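Long-range contacts in maternal effect protein oskar (Drosophila melanogaster, PDB 5A4A), which induces germ plasm and germline formation in the fly embryo, and probably binds RNA through this SGNH-hydrolase-like OSK domain: residues Ile14-Ala20 and Ser54-Val58; Phe25-Asp30 and Thr79-Ile85; Val88-Arg92 and Gly182-Tyr187; Asn121-Leu125 and Ile138-Asn142. One frame throughout, in Å; residues are numbered along the deposited sequence.

In the fold
All four contacts belong to one sheet-and-helix domain of the SGNH hydrolase type. Interactions 1 and 2, with centres about 10 Å apart, share the sheet: strand 25-29 lies between strands 56-58 and 80-84. The chain leaves strand 80-84 for helix 87-91 and so passes from interaction 2 to interaction 3, where Asp30 CB packs on Val88 CG2 at 3.6 Å. Helix 87-91 also serves interaction 4, about 14 Å away between centres: Met91 CG meets Leu125 CD1 at 3.7 Å. The bound sulfate marks an anion pocket within interaction 3, whereas interactions 1 and 4, about 24 Å apart between centres, lie on opposite sides of the chain's centre.

Interaction 1: Ile14-Ala20 and Ser54-Val58; sequences INSDYDA and SGLCV
Asp19 and Ile14 close over Gly55, the second residue of a type II' beta turn running from Ser54 to Cys57, so that the loop before strand 21-22 packs on the hairpin leading into strand 56-58 of the domain's sheet. Glycine suits this place twice: its phi is positive, and with no side chain it lets Asp19 CB come within 3.6 Å of Gly55 CA.

The polar contacts gather on the Asp19 carboxylate. Its OD1 receives a weak bond from Gly55 N at 3.0 Å, bent to 120° at the hydrogen, and is also paired with Arg46. OD2 works inside the loop, taking Asn15 N at 2.9 Å on its anti lone pair. The loop is further folded by an Asx turn, Asp17 N to Asn15 OD1, and by Asn15 O, which accepts from both Tyr18 N and Asp19 N. One aspartate thus holds its own loop together while reaching the turn. Ser54 OG bonds to Arg44 O and also lies 3.1 Å from Ala20 N. A water links the backbones, donating to Ala20 O and accepting from Leu56 N.

Apolar contacts flank this polar group. With chi1 at 61°, Ile14 CG1 sits between the backbone N and carbonyl carbon, which leaves CG2 over Gly55 CA at 3.8 Å. The outer end of Ile14 meets Leu56 at about a right angle, CD1 to CG 4.1 Å. A methyl group is enough at Ala20: its CB, which also packs on helix 31-40, rests 3.8 Å from Cys57 SG.

Interaction 2: Phe25-Asp30 and Thr79-Ile85; sequences FPLMGD and TQIIVNI
Phe25 lies alongside Gln80, its CE1 3.7 Å from Gln80 CB, with the ring nearly perpendicular (82°) to the side-chain amide and its edge turned to the main-chain O of Gln80 in the ring plane. Glutamine suits this exposed place: its CB packs on the ring, and its amide, also close to CE1, can still meet solvent. Nearer the backbone, Phe25 CB meets Ile82 CD1 at 3.7 Å.

Strands 25-29 and 80-84 run parallel, and three main-chain bonds join them: Ile82 N to Pro26 O, Met28 N to Ile82 O at 2.8 Å, and Asn84 N to Met28 O. Pro26 has no N-H to offer, and its CD packs against Gln80 O at 3.2 Å, so the ladder starts with its carbonyl. Leu27 and Ile82 lie side by side on one face, CD2 to CB 3.8 Å. Met28 and Val83 occupy the other; a bend at chi3 (71°) brings Met28 CE to Val83 CG2 at 3.9 Å, and helix 63-71 packs on Met28. At the strand ends a water joins Asp30 OD2, at 2.7 Å, to Asn84 OD1. Asp30 OD1 also caps Phe32 N, and Asn84 ND2 bonds to Thr120.

Gly29-Asp30 before the helix is consistent with the Gly-Asp-Ser element of SGNH hydrolases, although an aspartate follows where that element has its serine; it is built on the parallel central sheet typical of that fold.

Interaction 3: Val88-Arg92 and Gly182-Tyr187; sequences VDIMR and GSKEPY. With SO4 (sulfate ion), chain D.
Met91 and Glu185 bring their CA atoms to 6.8 Å where helix 87-91 faces the irregular segment 182-187. Met91 carries the apolar half of the contact. A bend at chi3 (72°) lays its thioether across one face of the Tyr187 ring: CE stands 3.8 Å from the ring centroid, a CH-pi contact displaced toward the rim, and SD stands 4.1 Å from the same centroid in a Met-aromatic contact. Methionine suits the place because its unbranched, polarisable thioether can bend to lie on the ring; CE also touches Pro186 O. Val88 CG2 meets the far end of the tyrosine, at OH, while Phe32 packs on its ring.

The polar half surrounds a sulfate, probably taken from the crystallisation liquor. Arg92 is extended from CG to NE and delivers NE to sulfate O3 at 2.7 Å, while sulfate O4 lies over a face of the guanidinium. At the edge of that group, in its plane, NH2 makes a weak bond of 3.1 Å to Gly182 O. Ser183 OG donates to the same sulfate O3. Lys184 gives its backbone N to sulfate O2 and its NZ to sulfate O1, the latter at 2.9 Å. Lys184 NZ also forms a long salt bridge with Glu185 OE2.

Glu185 packs its CG against Met91 O and sets OE1 just 2.8 Å from sulfate O1. Two oxygens this close suggest a shared proton, probably held by the Glu185 carboxylate. Hydroxyl, amide, ammonium and guanidinium donors converging here suggest a site able to hold a tetrahedral anion, consistent with, though not proof of, a place for an RNA phosphate.

Interaction 4: Asn121-Leu125 and Ile138-Asn142; sequences NLAPL and IYRFN
Asn142 grips the backbone of Leu122 with both ends of its amide. OD1 accepts from Leu122 N at 2.9 Å, almost straight (169°) but with the donor tilted from the carbonyl plane; ND2 gives to Leu122 O at 3.1 Å, close to its own amide plane and on a lone pair of that oxygen. A pair of bonds to one residue fixes the rotation of the carboxamide, and asparagine, with donor and acceptor side by side, satisfies a loop residue outside regular structure.

Asn121 comes against the same amide. The two carboxamide planes are stacked, 23° apart, and Asn121 CB touches Asn142 OD1 at 3.3 Å. A water accepts from Asn121 ND2 and donates to Asn142 O, joining the loop to the helix a second time. Asn121 OD1 takes the backbone N of Ile157 and of His158, so this side chain ties the loop to the chain beyond strand 154-155 as well.

Apolar side chains complete the contact. Leu122 turns toward the helix and sets CD1 at the edge of the Phe141 ring, 3.6 Å from CD2, while that ring meets Phe103 edge-to-face. One turn earlier on the helix, Ile138 CD1 reaches Leu125 CG at 3.8 Å. Branched aliphatic chains suit this buried place, where helix 87-91 packs against Leu122, Leu125 and Ile138 too.

Loop 121-125 follows strand 116-120, helix 132-148 comes next, and strand 154-155 then pairs parallel to the first: a beta-alpha-beta crossover, the repeating connection of three-layered alpha/beta folds such as that of the SGNH hydrolases.

Interaction 1: Ile14-Ala20 and Ser54-Val58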
loop_
_atom_site.group_PDB
_atom_site.type_symbol
_atom_site.label_atom_id
_atom_site.label_comp_id
_atom_site.label_asym_id
_atom_site.label_seq_id
_atom_site.Cartn_x
_atom_site.Cartn_y
_atom_site.Cartn_z
ATOM N N ILE A 14 -4.676 13.031 10.332
ATOM C CA ILE A 14 -4.438 11.690 10.818
ATOM C C ILE A 14 -3.719 11.768 12.154
ATOM O O ILE A 14 -3.088 12.784 12.478
ATOM C CB ILE A 14 -3.703 10.819 9.788
ATOM C CG1 ILE A 14 -2.326 11.403 9.453
ATOM C CG2 ILE A 14 -4.544 10.688 8.519
ATOM C CD1 ILE A 14 -1.538 10.513 8.503
ATOM N N ASN A 15 -3.840 10.703 12.932
ATOM C CA ASN A 15 -3.323 10.678 14.290
ATOM C C ASN A 15 -2.890 9.260 14.620
ATOM O O ASN A 15 -3.663 8.314 14.442
ATOM C CB ASN A 15 -4.419 11.139 15.253
ATOM C CG ASN A 15 -3.940 11.278 16.687
ATOM O OD1 ASN A 15 -2.962 10.660 17.103
ATOM N ND2 ASN A 15 -4.650 12.093 17.459
ATOM N N SER A 16 -1.663 9.112 15.109
ATOM C CA SER A 16 -1.130 7.786 15.410
ATOM C C SER A 16 -1.882 7.045 16.523
ATOM O O SER A 16 -1.712 5.841 16.684
ATOM C CB SER A 16 0.366 7.865 15.734
ATOM O OG SER A 16 0.582 8.523 16.967
ATOM N N ASP A 17 -2.716 7.752 17.281
ATOM C CA ASP A 17 -3.520 7.105 18.317
ATOM C C ASP A 17 -4.537 6.117 17.747
ATOM O O ASP A 17 -4.883 5.139 18.409
ATOM C CB ASP A 17 -4.249 8.140 19.183
ATOM C CG ASP A 17 -3.322 8.844 20.158
ATOM O OD1 ASP A 17 -2.205 8.336 20.399
ATOM O OD2 ASP A 17 -3.717 9.902 20.691
ATOM N N TYR A 18 -5.004 6.378 16.525
ATOM C CA TYR A 18 -6.084 5.608 15.910
ATOM C C TYR A 18 -5.793 5.182 14.473
ATOM O O TYR A 18 -6.321 4.177 14.003
ATOM C CB TYR A 18 -7.375 6.430 15.908
ATOM C CG TYR A 18 -7.779 6.928 17.275
ATOM C CD1 TYR A 18 -8.319 6.062 18.216
ATOM C CD2 TYR A 18 -7.613 8.263 17.628
ATOM C CE1 TYR A 18 -8.689 6.508 19.472
ATOM C CE2 TYR A 18 -7.980 8.720 18.886
ATOM C CZ TYR A 18 -8.517 7.835 19.800
ATOM O OH TYR A 18 -8.885 8.276 21.049
ATOM N N ASP A 19 -4.986 5.964 13.766
ATOM C CA ASP A 19 -4.721 5.688 12.353
ATOM C C ASP A 19 -3.473 4.832 12.139
ATOM O O ASP A 19 -2.631 4.712 13.027
ATOM C CB ASP A 19 -4.611 6.992 11.560
ATOM C CG ASP A 19 -5.910 7.785 11.558
ATOM O OD1 ASP A 19 -6.985 7.193 11.336
ATOM O OD2 ASP A 19 -5.854 9.002 11.794
ATOM N N ALA A 20 -3.369 4.235 10.956
ATOM C CA ALA A 20 -2.302 3.283 10.667
ATOM C C ALA A 20 -0.949 3.971 10.650
ATOM O O ALA A 20 -0.707 4.830 9.812
ATOM C CB ALA A 20 -2.553 2.589 9.332
ATOM N N SER A 54 -8.045 3.369 7.587
ATOM C CA SER A 54 -7.440 3.843 8.818
ATOM C C SER A 54 -6.307 4.732 8.366
ATOM O O SER A 54 -5.342 4.238 7.808
ATOM C CB SER A 54 -6.862 2.682 9.626
ATOM O OG SER A 54 -6.276 3.141 10.831
ATOM N N GLY A 55 -6.442 6.035 8.572
ATOM C CA GLY A 55 -5.452 6.977 8.076
ATOM C C GLY A 55 -5.327 6.899 6.563
ATOM O O GLY A 55 -6.330 6.945 5.845
ATOM N N LEU A 56 -4.089 6.784 6.080
ATOM C CA LEU A 56 -3.828 6.722 4.647
ATOM C C LEU A 56 -3.870 5.292 4.091
ATOM O O LEU A 56 -3.521 5.063 2.933
ATOM C CB LEU A 56 -2.478 7.390 4.327
ATOM C CG LEU A 56 -2.336 8.820 4.856
ATOM C CD1 LEU A 56 -0.929 9.359 4.573
ATOM C CD2 LEU A 56 -3.381 9.740 4.246
ATOM N N CYS A 57 -4.299 4.334 4.909
ATOM C CA CYS A 57 -4.575 2.982 4.427
ATOM C C CYS A 57 -6.059 2.828 4.142
ATOM O O CYS A 57 -6.864 2.868 5.061
ATOM C CB CYS A 57 -4.148 1.928 5.461
ATOM S SG CYS A 57 -2.339 1.781 5.590
ATOM N N VAL A 58 -6.408 2.650 2.871
ATOM C CA VAL A 58 -7.807 2.621 2.440
ATOM C C VAL A 58 -8.070 1.408 1.546
ATOM O O VAL A 58 -7.329 1.170 0.590
ATOM C CB VAL A 58 -8.143 3.899 1.620
ATOM C CG1 VAL A 58 -9.628 3.923 1.216
ATOM C CG2 VAL A 58 -7.756 5.181 2.395
HETATM O O HOH W 1 -1.865 6.369 7.800
#

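Interaction 2: Phe25-Asp30 and Thr79-Ile85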
loop_
_atom_site.group_PDB
_atom_site.type_symbol
_atom_site.label_atom_id
_atom_site.label_comp_id
_atom_site.label_asym_id
_atom_site.label_seq_id
_atom_site.Cartn_x
_atom_site.Cartn_y
_atom_site.Cartn_z
ATOM N N PHE A 25 5.913 6.459 11.603
ATOM C CA PHE A 25 5.687 6.774 10.191
ATOM C C PHE A 25 4.233 6.500 9.809
ATOM O O PHE A 25 3.746 5.392 10.013
ATOM C CB PHE A 25 6.542 5.884 9.291
ATOM C CG PHE A 25 8.032 6.088 9.435
ATOM C CD1 PHE A 25 8.690 7.079 8.723
ATOM C CD2 PHE A 25 8.775 5.254 10.250
ATOM C CE1 PHE A 25 10.061 7.247 8.843
ATOM C CE2 PHE A 25 10.146 5.419 10.375
ATOM C CZ PHE A 25 10.784 6.414 9.671
ATOM N N PRO A 26 3.540 7.487 9.215
ATOM C CA PRO A 26 2.224 7.144 8.661
ATOM C C PRO A 26 2.381 6.072 7.582
ATOM O O PRO A 26 3.393 6.065 6.880
ATOM C CB PRO A 26 1.760 8.458 8.016
ATOM C CG PRO A 26 2.530 9.536 8.741
ATOM C CD PRO A 26 3.880 8.908 9.017
ATOM N N LEU A 27 1.410 5.172 7.491
ATOM C CA LEU A 27 1.374 4.145 6.459
ATOM C C LEU A 27 0.356 4.532 5.419
ATOM O O LEU A 27 -0.781 4.873 5.759
ATOM C CB LEU A 27 0.945 2.809 7.055
ATOM C CG LEU A 27 1.933 2.130 7.986
ATOM C CD1 LEU A 27 1.256 0.951 8.654
ATOM C CD2 LEU A 27 3.140 1.670 7.182
ATOM N N MET A 28 0.740 4.447 4.150
ATOM C CA MET A 28 -0.232 4.653 3.077
ATOM C C MET A 28 -0.315 3.403 2.222
ATOM O O MET A 28 0.698 2.879 1.791
ATOM C CB MET A 28 0.144 5.852 2.205
ATOM C CG MET A 28 -0.843 6.061 1.054
ATOM S SD MET A 28 -0.758 7.707 0.323
ATOM C CE MET A 28 0.820 7.664 -0.534
ATOM N N GLY A 29 -1.517 2.908 1.981
ATOM C CA GLY A 29 -1.636 1.682 1.215
ATOM C C GLY A 29 -3.076 1.247 1.082
ATOM O O GLY A 29 -3.973 2.015 1.366
ATOM N N ASP A 30 -3.269 0.006 0.651
ATOM C CA ASP A 30 -4.603 -0.555 0.422
ATOM C C ASP A 30 -4.958 -1.598 1.495
ATOM O O ASP A 30 -4.445 -1.526 2.608
ATOM C CB ASP A 30 -4.683 -1.110 -1.011
ATOM C CG ASP A 30 -3.565 -2.085 -1.325
ATOM O OD1 ASP A 30 -3.270 -2.951 -0.475
ATOM O OD2 ASP A 30 -2.976 -1.992 -2.428
ATOM N N THR A 79 7.455 15.274 6.467
ATOM C CA THR A 79 6.872 14.029 6.970
ATOM C C THR A 79 7.221 12.865 6.050
ATOM O O THR A 79 7.050 12.966 4.840
ATOM C CB THR A 79 5.342 14.127 7.113
ATOM O OG1 THR A 79 5.028 15.132 8.079
ATOM C CG2 THR A 79 4.750 12.797 7.574
ATOM N N GLN A 80 7.724 11.776 6.630
ATOM C CA GLN A 80 8.043 10.567 5.879
ATOM C C GLN A 80 6.899 9.577 5.984
ATOM O O GLN A 80 6.418 9.286 7.087
ATOM C CB GLN A 80 9.333 9.922 6.390
ATOM C CG GLN A 80 10.578 10.787 6.211
ATOM C CD GLN A 80 11.764 10.247 6.982
ATOM O OE1 GLN A 80 12.537 9.433 6.470
ATOM N NE2 GLN A 80 11.919 10.701 8.219
ATOM N N ILE A 81 6.460 9.075 4.831
ATOM C CA ILE A 81 5.318 8.166 4.771
ATOM C C ILE A 81 5.744 6.835 4.160
ATOM O O ILE A 81 6.341 6.815 3.089
ATOM C CB ILE A 81 4.186 8.775 3.898
ATOM C CG1 ILE A 81 3.743 10.139 4.456
ATOM C CG2 ILE A 81 2.995 7.799 3.758
ATOM C CD1 ILE A 81 2.711 10.863 3.581
ATOM N N ILE A 82 5.443 5.726 4.833
ATOM C CA ILE A 82 5.740 4.416 4.258
ATOM C C ILE A 82 4.606 4.015 3.312
ATOM O O ILE A 82 3.445 3.938 3.713
ATOM C CB ILE A 82 5.967 3.340 5.349
ATOM C CG1 ILE A 82 7.176 3.722 6.224
ATOM C CG2 ILE A 82 6.185 1.968 4.715
ATOM C CD1 ILE A 82 7.416 2.793 7.427
ATOM N N VAL A 83 4.960 3.745 2.059
ATOM C CA VAL A 83 3.978 3.538 0.995
ATOM C C VAL A 83 3.997 2.123 0.427
ATOM O O VAL A 83 5.054 1.599 0.076
ATOM C CB VAL A 83 4.242 4.512 -0.166
ATOM C CG1 VAL A 83 3.235 4.292 -1.300
ATOM C CG2 VAL A 83 4.195 5.958 0.337
ATOM N N ASN A 84 2.821 1.502 0.355
ATOM C CA ASN A 84 2.661 0.256 -0.391
ATOM C C ASN A 84 1.445 0.413 -1.289
ATOM O O ASN A 84 0.306 0.311 -0.831
ATOM C CB ASN A 84 2.468 -0.939 0.556
ATOM C CG ASN A 84 2.402 -2.267 -0.185
ATOM O OD1 ASN A 84 1.323 -2.851 -0.348
ATOM N ND2 ASN A 84 3.555 -2.752 -0.642
ATOM N N ILE A 85 1.680 0.679 -2.566
ATOM C CA ILE A 85 0.597 1.080 -3.448
ATOM C C ILE A 85 0.794 0.484 -4.845
ATOM O O ILE A 85 1.922 0.399 -5.352
ATOM C CB ILE A 85 0.482 2.639 -3.480
ATOM C CG1 ILE A 85 -0.904 3.108 -3.935
ATOM C CG2 ILE A 85 1.602 3.273 -4.316
ATOM C CD1 ILE A 85 -2.012 2.820 -2.928
HETATM O O HOH W 2 -1.194 -2.209 0.928
HETATM O O HOH W 3 -0.383 -2.555 -2.796
#

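Interaction 3: Val88-Arg92 and Gly182-Tyr187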
loop_
_atom_site.group_PDB
_atom_site.type_symbol
_atom_site.label_atom_id
_atom_site.label_comp_id
_atom_site.label_asym_id
_atom_site.label_seq_id
_atom_site.Cartn_x
_atom_site.Cartn_y
_atom_site.Cartn_z
ATOM N N VAL A 88 -3.932 -2.678 -6.099
ATOM C CA VAL A 88 -5.309 -2.499 -6.569
ATOM C C VAL A 88 -5.324 -2.202 -8.074
ATOM O O VAL A 88 -6.127 -2.774 -8.810
ATOM C CB VAL A 88 -6.063 -1.392 -5.804
ATOM C CG1 VAL A 88 -7.509 -1.289 -6.313
ATOM C CG2 VAL A 88 -6.082 -1.689 -4.307
ATOM N N ASP A 89 -4.428 -1.323 -8.521
ATOM C CA ASP A 89 -4.287 -1.043 -9.954
ATOM C C ASP A 89 -4.068 -2.328 -10.742
ATOM O O ASP A 89 -4.677 -2.533 -11.791
ATOM C CB ASP A 89 -3.106 -0.107 -10.230
ATOM C CG ASP A 89 -3.273 1.260 -9.594
ATOM O OD1 ASP A 89 -3.073 1.369 -8.369
ATOM O OD2 ASP A 89 -3.581 2.227 -10.322
ATOM N N ILE A 90 -3.191 -3.188 -10.232
ATOM C CA ILE A 90 -2.870 -4.429 -10.924
ATOM C C ILE A 90 -4.070 -5.369 -10.914
ATOM O O ILE A 90 -4.415 -5.934 -11.945
ATOM C CB ILE A 90 -1.618 -5.100 -10.335
ATOM C CG1 ILE A 90 -0.392 -4.261 -10.720
ATOM C CG2 ILE A 90 -1.477 -6.534 -10.850
ATOM C CD1 ILE A 90 0.930 -4.803 -10.244
ATOM N N MET A 91 -4.719 -5.511 -9.763
ATOM C CA MET A 91 -5.921 -6.352 -9.678
ATOM C C MET A 91 -7.080 -5.869 -10.563
ATOM O O MET A 91 -7.861 -6.686 -11.059
ATOM C CB MET A 91 -6.380 -6.509 -8.223
ATOM C CG MET A 91 -5.326 -7.139 -7.337
ATOM S SD MET A 91 -5.704 -7.094 -5.576
ATOM C CE MET A 91 -7.011 -8.317 -5.550
ATOM N N ARG A 92 -7.196 -4.553 -10.753
ATOM C CA ARG A 92 -8.256 -3.988 -11.594
ATOM C C ARG A 92 -7.897 -4.073 -13.070
ATOM O O ARG A 92 -8.698 -3.708 -13.932
ATOM C CB ARG A 92 -8.547 -2.524 -11.234
ATOM C CG ARG A 92 -9.267 -2.339 -9.917
ATOM C CD ARG A 92 -9.580 -0.869 -9.624
ATOM N NE ARG A 92 -10.170 -0.730 -8.294
ATOM C CZ ARG A 92 -10.476 0.422 -7.707
ATOM N NH1 ARG A 92 -10.256 1.580 -8.326
ATOM N NH2 ARG A 92 -11.008 0.410 -6.492
ATOM N N GLY A 182 -13.578 -1.986 -0.782
ATOM C CA GLY A 182 -13.265 -1.019 -1.822
ATOM C C GLY A 182 -12.969 -1.609 -3.186
ATOM O O GLY A 182 -12.610 -0.878 -4.112
ATOM N N SER A 183 -13.129 -2.921 -3.324
ATOM C CA SER A 183 -12.838 -3.594 -4.591
ATOM C C SER A 183 -13.593 -4.918 -4.725
ATOM O O SER A 183 -13.860 -5.587 -3.736
ATOM C CB SER A 183 -11.327 -3.835 -4.721
ATOM O OG SER A 183 -11.022 -4.608 -5.870
ATOM N N LYS A 184 -13.917 -5.307 -5.957
ATOM C CA LYS A 184 -14.648 -6.550 -6.191
ATOM C C LYS A 184 -13.740 -7.772 -6.366
ATOM O O LYS A 184 -14.224 -8.898 -6.357
ATOM C CB LYS A 184 -15.566 -6.417 -7.410
ATOM C CG LYS A 184 -14.822 -6.318 -8.732
ATOM C CD LYS A 184 -15.792 -6.243 -9.902
ATOM C CE LYS A 184 -15.054 -6.219 -11.226
ATOM N NZ LYS A 184 -14.282 -4.964 -11.405
ATOM N N GLU A 185 -12.433 -7.560 -6.529
ATOM C CA GLU A 185 -11.517 -8.691 -6.662
ATOM C C GLU A 185 -11.259 -9.316 -5.298
ATOM O O GLU A 185 -11.176 -8.612 -4.295
ATOM C CB GLU A 185 -10.164 -8.255 -7.259
ATOM C CG GLU A 185 -10.170 -8.059 -8.756
ATOM C CD GLU A 185 -10.864 -6.789 -9.183
ATOM O OE1 GLU A 185 -10.693 -5.759 -8.502
ATOM O OE2 GLU A 185 -11.585 -6.826 -10.200
ATOM N N PRO A 186 -11.089 -10.639 -5.263
ATOM C CA PRO A 186 -10.849 -11.334 -3.996
ATOM C C PRO A 186 -9.404 -11.172 -3.544
ATOM O O PRO A 186 -8.480 -11.153 -4.369
ATOM C CB PRO A 186 -11.130 -12.793 -4.335
ATOM C CG PRO A 186 -10.832 -12.891 -5.817
ATOM C CD PRO A 186 -11.240 -11.568 -6.398
ATOM N N TYR A 187 -9.220 -11.063 -2.232
ATOM C CA TYR A 187 -7.901 -10.831 -1.649
ATOM C C TYR A 187 -7.495 -12.049 -0.842
ATOM O O TYR A 187 -8.305 -12.586 -0.095
ATOM C CB TYR A 187 -7.963 -9.624 -0.706
ATOM C CG TYR A 187 -7.859 -8.293 -1.402
ATOM C CD1 TYR A 187 -8.800 -7.895 -2.341
ATOM C CD2 TYR A 187 -6.796 -7.439 -1.132
ATOM C CE1 TYR A 187 -8.690 -6.674 -2.986
ATOM C CE2 TYR A 187 -6.678 -6.216 -1.770
ATOM C CZ TYR A 187 -7.617 -5.841 -2.695
ATOM O OH TYR A 187 -7.489 -4.618 -3.319
HETATM S S SO4 D . -12.760 -2.878 -8.562
HETATM O O1 SO4 D . -12.370 -3.844 -9.587
HETATM O O2 SO4 D . -14.054 -3.243 -7.978
HETATM O O3 SO4 D . -11.723 -2.820 -7.532
HETATM O O4 SO4 D . -12.881 -1.557 -9.173
#

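Interaction 4: Asn121-Leu125 and Ile138-Asn142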
loop_
_atom_site.group_PDB
_atom_site.type_symbol
_atom_site.label_atom_id
_atom_site.label_comp_id
_atom_site.label_asym_id
_atom_site.label_seq_id
_atom_site.Cartn_x
_atom_site.Cartn_y
_atom_site.Cartn_z
ATOM N N ASN A 121 7.967 -2.367 -2.184
ATOM C CA ASN A 121 7.451 -2.921 -3.425
ATOM C C ASN A 121 6.226 -3.815 -3.139
ATOM O O ASN A 121 5.764 -3.896 -1.998
ATOM C CB ASN A 121 8.540 -3.623 -4.259
ATOM C CG ASN A 121 9.143 -4.841 -3.567
ATOM O OD1 ASN A 121 8.686 -5.273 -2.513
ATOM N ND2 ASN A 121 10.182 -5.401 -4.176
ATOM N N LEU A 122 5.698 -4.469 -4.159
ATOM C CA LEU A 122 4.452 -5.221 -3.963
ATOM C C LEU A 122 4.715 -6.674 -3.601
ATOM O O LEU A 122 5.495 -7.353 -4.258
ATOM C CB LEU A 122 3.583 -5.173 -5.213
ATOM C CG LEU A 122 3.221 -3.783 -5.726
ATOM C CD1 LEU A 122 2.170 -3.888 -6.832
ATOM C CD2 LEU A 122 2.708 -2.929 -4.566
ATOM N N ALA A 123 4.046 -7.144 -2.556
ATOM C CA ALA A 123 4.017 -8.571 -2.250
ATOM C C ALA A 123 3.342 -9.329 -3.390
ATOM O O ALA A 123 2.504 -8.775 -4.103
ATOM C CB ALA A 123 3.264 -8.816 -0.927
ATOM N N PRO A 124 3.710 -10.604 -3.575
ATOM C CA PRO A 124 2.990 -11.425 -4.552
ATOM C C PRO A 124 1.510 -11.486 -4.166
ATOM O O PRO A 124 1.191 -11.466 -2.978
ATOM C CB PRO A 124 3.634 -12.807 -4.389
ATOM C CG PRO A 124 4.251 -12.783 -3.008
ATOM C CD PRO A 124 4.714 -11.376 -2.822
ATOM N N LEU A 125 0.629 -11.526 -5.156
ATOM C CA LEU A 125 -0.798 -11.725 -4.908
ATOM C C LEU A 125 -1.046 -13.228 -4.915
ATOM O O LEU A 125 -1.079 -13.864 -5.977
ATOM C CB LEU A 125 -1.625 -11.013 -5.982
ATOM C CG LEU A 125 -1.428 -9.493 -6.007
ATOM C CD1 LEU A 125 -2.105 -8.863 -7.218
ATOM C CD2 LEU A 125 -1.948 -8.861 -4.717
ATOM N N ILE A 138 3.508 -7.568 -11.771
ATOM C CA ILE A 138 4.070 -7.338 -10.445
ATOM C C ILE A 138 5.592 -7.260 -10.559
ATOM O O ILE A 138 6.226 -6.374 -9.985
ATOM C CB ILE A 138 3.679 -8.458 -9.470
ATOM C CG1 ILE A 138 2.193 -8.354 -9.115
ATOM C CG2 ILE A 138 4.529 -8.408 -8.203
ATOM C CD1 ILE A 138 1.756 -9.398 -8.136
ATOM N N TYR A 139 6.166 -8.195 -11.311
ATOM C CA TYR A 139 7.607 -8.208 -11.559
ATOM C C TYR A 139 8.099 -6.903 -12.180
ATOM O O TYR A 139 9.076 -6.324 -11.710
ATOM C CB TYR A 139 7.963 -9.417 -12.436
ATOM C CG TYR A 139 9.291 -9.316 -13.145
ATOM C CD1 TYR A 139 10.485 -9.403 -12.443
ATOM C CD2 TYR A 139 9.346 -9.163 -14.521
ATOM C CE1 TYR A 139 11.703 -9.318 -13.099
ATOM C CE2 TYR A 139 10.553 -9.084 -15.182
ATOM C CZ TYR A 139 11.723 -9.161 -14.465
ATOM O OH TYR A 139 12.923 -9.072 -15.119
ATOM N N ARG A 140 7.426 -6.432 -13.229
ATOM C CA ARG A 140 7.859 -5.213 -13.912
ATOM C C ARG A 140 7.602 -3.949 -13.099
ATOM O O ARG A 140 8.425 -3.040 -13.078
ATOM C CB ARG A 140 7.210 -5.104 -15.292
ATOM C CG ARG A 140 7.669 -6.213 -16.213
ATOM C CD ARG A 140 7.062 -6.135 -17.606
ATOM N NE ARG A 140 7.561 -7.271 -18.368
ATOM C CZ ARG A 140 8.687 -7.275 -19.077
ATOM N NH1 ARG A 140 9.430 -6.176 -19.207
ATOM N NH2 ARG A 140 9.041 -8.382 -19.704
ATOM N N PHE A 141 6.457 -3.885 -12.434
ATOM C CA PHE A 141 6.169 -2.702 -11.630
ATOM C C PHE A 141 7.158 -2.569 -10.476
ATOM O O PHE A 141 7.610 -1.456 -10.153
ATOM C CB PHE A 141 4.730 -2.715 -11.117
ATOM C CG PHE A 141 4.374 -1.503 -10.297
ATOM C CD1 PHE A 141 4.478 -0.229 -10.835
ATOM C CD2 PHE A 141 3.951 -1.639 -8.984
ATOM C CE1 PHE A 141 4.160 0.891 -10.079
ATOM C CE2 PHE A 141 3.627 -0.524 -8.219
ATOM C CZ PHE A 141 3.728 0.741 -8.767
ATOM N N ASN A 142 7.515 -3.701 -9.870
ATOM C CA ASN A 142 8.473 -3.690 -8.776
ATOM C C ASN A 142 9.837 -3.223 -9.254
ATOM O O ASN A 142 10.514 -2.475 -8.546
ATOM C CB ASN A 142 8.589 -5.058 -8.095
ATOM C CG ASN A 142 7.444 -5.329 -7.137
ATOM O OD1 ASN A 142 6.648 -4.446 -6.855
ATOM N ND2 ASN A 142 7.379 -6.548 -6.615
HETATM O O HOH W 4 11.431 -3.681 -6.304
#